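Local atomic coordinates of BolA-like protein (Babesia bovis, PDB entry 3O2E), a protein that is of uncharacterised function but, as a member of the BolA/IbaG family, may bind [2Fe-2S] clusters. Residues A[30-35]-A[73-78]. Sequence-based numbering, arbitrary orientation.
Sequences ERLRSM and RLVNSA
M35 reaches across the end of helix 68-78 and lays its thioether over A78 and S77. With CG anti to the backbone N (chi1 -173°) and chi2 equally extended, the chain runs straight out from helix 25-36 before bending at SD, so that SD and CE both lie 3.4 Å from S77 OG. SD also passes 3.8 Å from A78 CB, and M35 CB lies equally close to that methyl. A long, flexible, unbranched side chain suits this outer edge of the interface, where it covers a neighbour while staying largely exposed. A78 is buried in the middle, and its small side chain lets the backbones come close, its CA standing 5.7 Å from R31 CA. Deeper in, L32 and V75 meet at a slant, L32 CD2 against V75 CG1 at 3.7 Å. Both helices lie on one face of the mixed sheet of the BolA fold, and the branched ends of these two residues fill the layer between helices and strands, L32 against A56 and I58, V75 against I58, F89 and M91. The N-to-C directions of segments 30-35 and 73-78 differ by 119°, and no hydrogen bond joins them. On the other flank of A78 from M35, the bend of R31 at chi2 (-73°) lays its CB, CG and CD against the A78 carbonyl, CD being 3.4 Å from A78 O. The rest of the chain leads away from helix 68-78; its NE pairs with E82, while NH1 makes a very short salt bridge, of doubtful geometry, to the anti side of E30 OE2. Under the M35 thioether, S77 OG donates to L74 O, a carbonyl that also accepts from A78 N on the same face, which gives the serine hydroxyl a partner within its own helix.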
loop_
_atom_site.group_PDB
_atom_site.type_symbol
_atom_site.label_atom_id
_atom_site.label_comp_id
_atom_site.label_asym_id
_atom_site.label_seq_id
_atom_site.Cartn_x
_atom_site.Cartn_y
_atom_site.Cartn_z
ATOM N N GLU A 30 -7.896 4.492 0.303
ATOM C CA GLU A 30 -8.872 4.390 1.382
ATOM C C GLU A 30 -8.666 3.111 2.214
ATOM O O GLU A 30 -8.760 3.140 3.433
ATOM C CB GLU A 30 -10.288 4.535 0.782
ATOM C CG GLU A 30 -11.506 3.960 1.545
ATOM C CD GLU A 30 -12.684 3.655 0.567
ATOM O OE1 GLU A 30 -12.953 4.500 -0.322
ATOM O OE2 GLU A 30 -13.298 2.555 0.628
ATOM N N ARG A 31 -8.412 1.988 1.556
ATOM C CA ARG A 31 -8.191 0.728 2.241
ATOM C C ARG A 31 -6.967 0.824 3.079
ATOM O O ARG A 31 -6.981 0.421 4.236
ATOM C CB ARG A 31 -7.985 -0.415 1.251
ATOM C CG ARG A 31 -9.188 -0.828 0.478
ATOM C CD ARG A 31 -10.186 -1.576 1.297
ATOM N NE ARG A 31 -11.371 -1.682 0.478
ATOM C CZ ARG A 31 -12.327 -0.759 0.424
ATOM N NH1 ARG A 31 -12.285 0.331 1.197
ATOM N NH2 ARG A 31 -13.346 -0.925 -0.410
ATOM N N LEU A 32 -5.879 1.338 2.490
ATOM C CA LEU A 32 -4.607 1.460 3.236
ATOM C C LEU A 32 -4.757 2.388 4.415
ATOM O O LEU A 32 -4.263 2.088 5.505
ATOM C CB LEU A 32 -3.440 1.929 2.321
ATOM C CG LEU A 32 -3.035 1.032 1.163
ATOM C CD1 LEU A 32 -1.863 1.627 0.362
ATOM C CD2 LEU A 32 -2.649 -0.284 1.688
ATOM N N ARG A 33 -5.373 3.555 4.193
ATOM C CA ARG A 33 -5.612 4.506 5.302
ATOM C C ARG A 33 -6.484 3.915 6.395
ATOM O O ARG A 33 -6.245 4.107 7.582
ATOM C CB ARG A 33 -6.258 5.798 4.795
ATOM C CG ARG A 33 -5.261 6.601 4.038
ATOM C CD ARG A 33 -5.864 7.742 3.251
ATOM N NE ARG A 33 -4.720 8.520 2.764
ATOM C CZ ARG A 33 -4.632 9.197 1.620
ATOM N NH1 ARG A 33 -5.655 9.243 0.769
ATOM N NH2 ARG A 33 -3.476 9.854 1.355
ATOM N N SER A 34 -7.535 3.218 5.998
ATOM C CA SER A 34 -8.434 2.628 6.969
ATOM C C SER A 34 -7.712 1.614 7.885
ATOM O O SER A 34 -7.878 1.676 9.111
ATOM C CB SER A 34 -9.612 1.995 6.265
ATOM O OG SER A 34 -10.376 1.276 7.203
ATOM N N MET A 35 -6.895 0.722 7.295
ATOM C CA MET A 35 -6.228 -0.344 8.075
ATOM C C MET A 35 -4.925 0.093 8.760
ATOM O O MET A 35 -4.655 -0.302 9.903
ATOM C CB MET A 35 -5.995 -1.595 7.228
ATOM C CG MET A 35 -5.472 -2.769 8.079
ATOM S SD MET A 35 -5.114 -4.369 7.377
ATOM C CE MET A 35 -6.713 -5.215 7.408
ATOM N N ARG A 73 2.506 -8.673 4.157
ATOM C CA ARG A 73 1.253 -9.335 4.498
ATOM C C ARG A 73 0.164 -8.423 5.024
ATOM O O ARG A 73 -1.016 -8.535 4.651
ATOM C CB ARG A 73 1.542 -10.457 5.474
ATOM C CG ARG A 73 2.271 -11.555 4.804
ATOM C CD ARG A 73 2.944 -12.436 5.777
ATOM N NE ARG A 73 3.285 -13.681 5.151
ATOM C CZ ARG A 73 4.178 -14.546 5.589
ATOM N NH1 ARG A 73 4.896 -14.298 6.669
ATOM N NH2 ARG A 73 4.361 -15.675 4.925
ATOM N N LEU A 74 0.545 -7.509 5.900
ATOM C CA LEU A 74 -0.413 -6.587 6.462
ATOM C C LEU A 74 -1.021 -5.673 5.391
ATOM O O LEU A 74 -2.192 -5.385 5.408
ATOM C CB LEU A 74 0.289 -5.773 7.545
ATOM C CG LEU A 74 -0.504 -4.968 8.557
ATOM C CD1 LEU A 74 -1.419 -5.845 9.374
ATOM C CD2 LEU A 74 0.487 -4.238 9.456
ATOM N N VAL A 75 -0.201 -5.174 4.497
ATOM C CA VAL A 75 -0.690 -4.328 3.401
ATOM C C VAL A 75 -1.596 -5.088 2.469
ATOM O O VAL A 75 -2.669 -4.600 2.104
ATOM C CB VAL A 75 0.470 -3.687 2.663
ATOM C CG1 VAL A 75 -0.022 -2.856 1.470
ATOM C CG2 VAL A 75 1.258 -2.849 3.669
ATOM N N ASN A 76 -1.222 -6.312 2.124
ATOM C CA ASN A 76 -2.054 -7.126 1.240
ATOM C C ASN A 76 -3.358 -7.484 1.896
ATOM O O ASN A 76 -4.377 -7.511 1.258
ATOM C CB ASN A 76 -1.345 -8.389 0.872
ATOM C CG ASN A 76 -0.164 -8.152 0.001
ATOM O OD1 ASN A 76 -0.092 -7.175 -0.749
ATOM N ND2 ASN A 76 0.765 -9.063 0.070
ATOM N N SER A 77 -3.342 -7.697 3.207
ATOM C CA SER A 77 -4.585 -7.946 3.910
ATOM C C SER A 77 -5.569 -6.744 3.907
ATOM O O SER A 77 -6.760 -6.945 3.950
ATOM C CB SER A 77 -4.320 -8.483 5.309
ATOM O OG SER A 77 -4.467 -7.455 6.233
ATOM N N ALA A 78 -5.060 -5.519 3.877
ATOM C CA ALA A 78 -5.885 -4.314 3.709
ATOM C C ALA A 78 -6.660 -4.270 2.398
ATOM O O ALA A 78 -7.803 -3.771 2.329
ATOM C CB ALA A 78 -4.992 -3.079 3.855
#